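Local atomic coordinates of type IV secretion system protein DotB (Yersinia pseudotuberculosis IP 31758, PDB entry 6GEF), a protein that probably hydrolyses ATP as a hexameric AAA+ ATPase of the GSP E family, consistent with powering type IVb secretion. Residues A[130-135]-A[151-156]. Sequence-based numbering, arbitrary orientation.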
loop_
_atom_site.group_PDB
_atom_site.type_symbol
_atom_site.label_atom_id
_atom_site.label_comp_id
_atom_site.label_asym_id
_atom_site.label_seq_id
_atom_site.Cartn_x
_atom_site.Cartn_y
_atom_site.Cartn_z
ATOM N N GLY A 130 17.730 -1.055 42.127
ATOM C CA GLY A 130 17.761 -1.138 40.670
ATOM C C GLY A 130 17.835 0.217 40.028
ATOM O O GLY A 130 17.361 1.215 40.559
ATOM N N TYR A 131 18.428 0.235 38.846
ATOM C CA TYR A 131 18.448 1.413 37.967
ATOM C C TYR A 131 18.133 0.981 36.554
ATOM O O TYR A 131 18.570 -0.067 36.109
ATOM C CB TYR A 131 19.807 2.115 38.023
ATOM C CG TYR A 131 20.077 2.824 39.336
ATOM C CD1 TYR A 131 20.520 2.107 40.461
ATOM C CD2 TYR A 131 19.866 4.196 39.471
ATOM C CE1 TYR A 131 20.754 2.757 41.645
ATOM C CE2 TYR A 131 20.122 4.821 40.671
ATOM C CZ TYR A 131 20.560 4.082 41.762
ATOM O OH TYR A 131 20.820 4.750 42.948
ATOM N N ARG A 132 17.387 1.814 35.845
ATOM C CA ARG A 132 17.190 1.674 34.401
ATOM C C ARG A 132 18.292 2.450 33.691
ATOM O O ARG A 132 18.396 3.670 33.841
ATOM C CB ARG A 132 15.822 2.217 33.998
ATOM C CG ARG A 132 14.680 1.726 34.892
ATOM C CD ARG A 132 13.370 2.313 34.445
ATOM N NE ARG A 132 12.260 1.823 35.262
ATOM C CZ ARG A 132 11.576 0.703 35.037
ATOM N NH1 ARG A 132 10.557 0.369 35.806
ATOM N NH2 ARG A 132 11.895 -0.063 34.001
ATOM N N VAL A 133 19.114 1.758 32.914
ATOM C CA VAL A 133 20.276 2.324 32.271
ATOM C C VAL A 133 19.981 2.459 30.785
ATOM O O VAL A 133 19.852 1.466 30.063
ATOM C CB VAL A 133 21.526 1.428 32.490
ATOM C CG1 VAL A 133 22.752 2.022 31.808
ATOM C CG2 VAL A 133 21.762 1.237 33.982
ATOM N N ASN A 134 19.875 3.701 30.326
ATOM C CA ASN A 134 19.914 4.026 28.914
ATOM C C ASN A 134 21.285 4.556 28.546
ATOM O O ASN A 134 21.785 5.458 29.197
ATOM C CB ASN A 134 18.845 5.080 28.588
ATOM C CG ASN A 134 19.026 5.672 27.214
ATOM O OD1 ASN A 134 19.571 6.767 27.075
ATOM N ND2 ASN A 134 18.527 4.988 26.216
ATOM N N ILE A 135 21.873 3.994 27.499
ATOM C CA ILE A 135 23.132 4.460 26.936
ATOM C C ILE A 135 22.882 4.942 25.512
ATOM O O ILE A 135 22.518 4.157 24.662
ATOM C CB ILE A 135 24.209 3.346 26.967
ATOM C CG1 ILE A 135 24.443 2.886 28.399
ATOM C CG2 ILE A 135 25.512 3.838 26.362
ATOM C CD1 ILE A 135 25.583 1.940 28.588
ATOM N N ARG A 151 18.001 5.519 36.024
ATOM C CA ARG A 151 16.794 5.962 36.704
ATOM C C ARG A 151 16.479 4.962 37.800
ATOM O O ARG A 151 16.114 3.804 37.510
ATOM C CB ARG A 151 15.615 6.072 35.710
ATOM C CG ARG A 151 15.767 7.248 34.744
ATOM C CD ARG A 151 15.110 7.008 33.397
ATOM N NE ARG A 151 15.663 5.831 32.712
ATOM C CZ ARG A 151 14.950 4.983 31.972
ATOM N NH1 ARG A 151 13.614 5.144 31.819
ATOM N NH2 ARG A 151 15.588 3.974 31.366
ATOM N N SER A 152 16.580 5.392 39.048
ATOM C CA SER A 152 16.233 4.524 40.180
ATOM C C SER A 152 14.872 3.863 39.971
ATOM O O SER A 152 13.934 4.506 39.576
ATOM C CB SER A 152 16.240 5.316 41.484
ATOM O OG SER A 152 15.045 6.043 41.618
ATOM N N ILE A 153 14.805 2.571 40.223
ATOM C CA ILE A 153 13.558 1.812 40.193
ATOM C C ILE A 153 13.057 1.643 41.648
ATOM O O ILE A 153 13.806 1.166 42.501
ATOM C CB ILE A 153 13.757 0.430 39.584
ATOM C CG1 ILE A 153 14.607 0.516 38.312
ATOM C CG2 ILE A 153 12.400 -0.219 39.290
ATOM C CD1 ILE A 153 14.717 -0.787 37.547
ATOM N N PRO A 154 11.848 2.120 41.965
ATOM C CA PRO A 154 11.270 1.804 43.261
ATOM C C PRO A 154 10.935 0.321 43.373
ATOM O O PRO A 154 10.505 -0.308 42.380
ATOM C CB PRO A 154 9.990 2.654 43.290
ATOM C CG PRO A 154 9.632 2.869 41.885
ATOM C CD PRO A 154 10.961 2.973 41.157
ATOM N N LEU A 155 11.102 -0.227 44.567
ATOM C CA LEU A 155 10.683 -1.608 44.815
ATOM C C LEU A 155 9.197 -1.677 45.254
ATOM O O LEU A 155 8.365 -2.264 44.569
ATOM C CB LEU A 155 11.580 -2.286 45.863
ATOM C CG LEU A 155 11.634 -3.795 45.818
ATOM C CD1 LEU A 155 12.669 -4.308 46.830
ATOM C CD2 LEU A 155 10.275 -4.355 46.143
ATOM N N ASP A 156 8.900 -1.062 46.399
ATOM C CA ASP A 156 7.669 -1.328 47.114
ATOM C C ASP A 156 6.818 -0.065 47.150
ATOM O O ASP A 156 7.324 0.996 47.475
ATOM C CB ASP A 156 7.974 -1.785 48.558
ATOM C CG ASP A 156 8.047 -3.269 48.696
ATOM O OD1 ASP A 156 7.520 -3.997 47.790
ATOM O OD2 ASP A 156 8.632 -3.733 49.716
#
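Arg132 and Arg151 face each other as an antiparallel hydrogen-bonded pair: Arg132 N gives its hydrogen to Arg151 O and Arg151 N returns one to Arg132 O, both 2.9 Å long, the second noticeably more bent at 148°. Start at Arg132 CB, which lies over one face of the Arg151 guanidinium, 3.2 Å from Arg151 NH2. With CG beside its own backbone N (chi1 -47°), the chain next turns toward Ile153, and CG comes within 3.6 Å of Ile153 CG1. From there it runs extended past the Arg151 guanidinium, CD lying 3.9 Å from Arg151 NH1. Ile153 CD1 sits over one face of the Arg132 guanidinium, while Arg132 NH1 brushes Ile153 CG2 at 4.0 Å and finds its polar partners beyond the hairpin, a salt bridge to Glu220 and a hydrogen bond to Ile219 O. The two arginine side chains cross at about a right angle, guanidinium planes 48° apart, and their charged atoms do not touch, Arg132 NE staying 5.0 Å from Arg151 NH1. On the other sheet face Tyr131 sets its ring against the Ser152 backbone, CD2 being 3.5 Å from Ser152 N. The two strands, 128-140 and 143-153, form a hairpin inside an antiparallel sheet, flanked by strands 108-115 and 53-59; helix 82-93 packs on Val133 and Ile135, and Arg254 of a neighbouring subunit packs on Arg151.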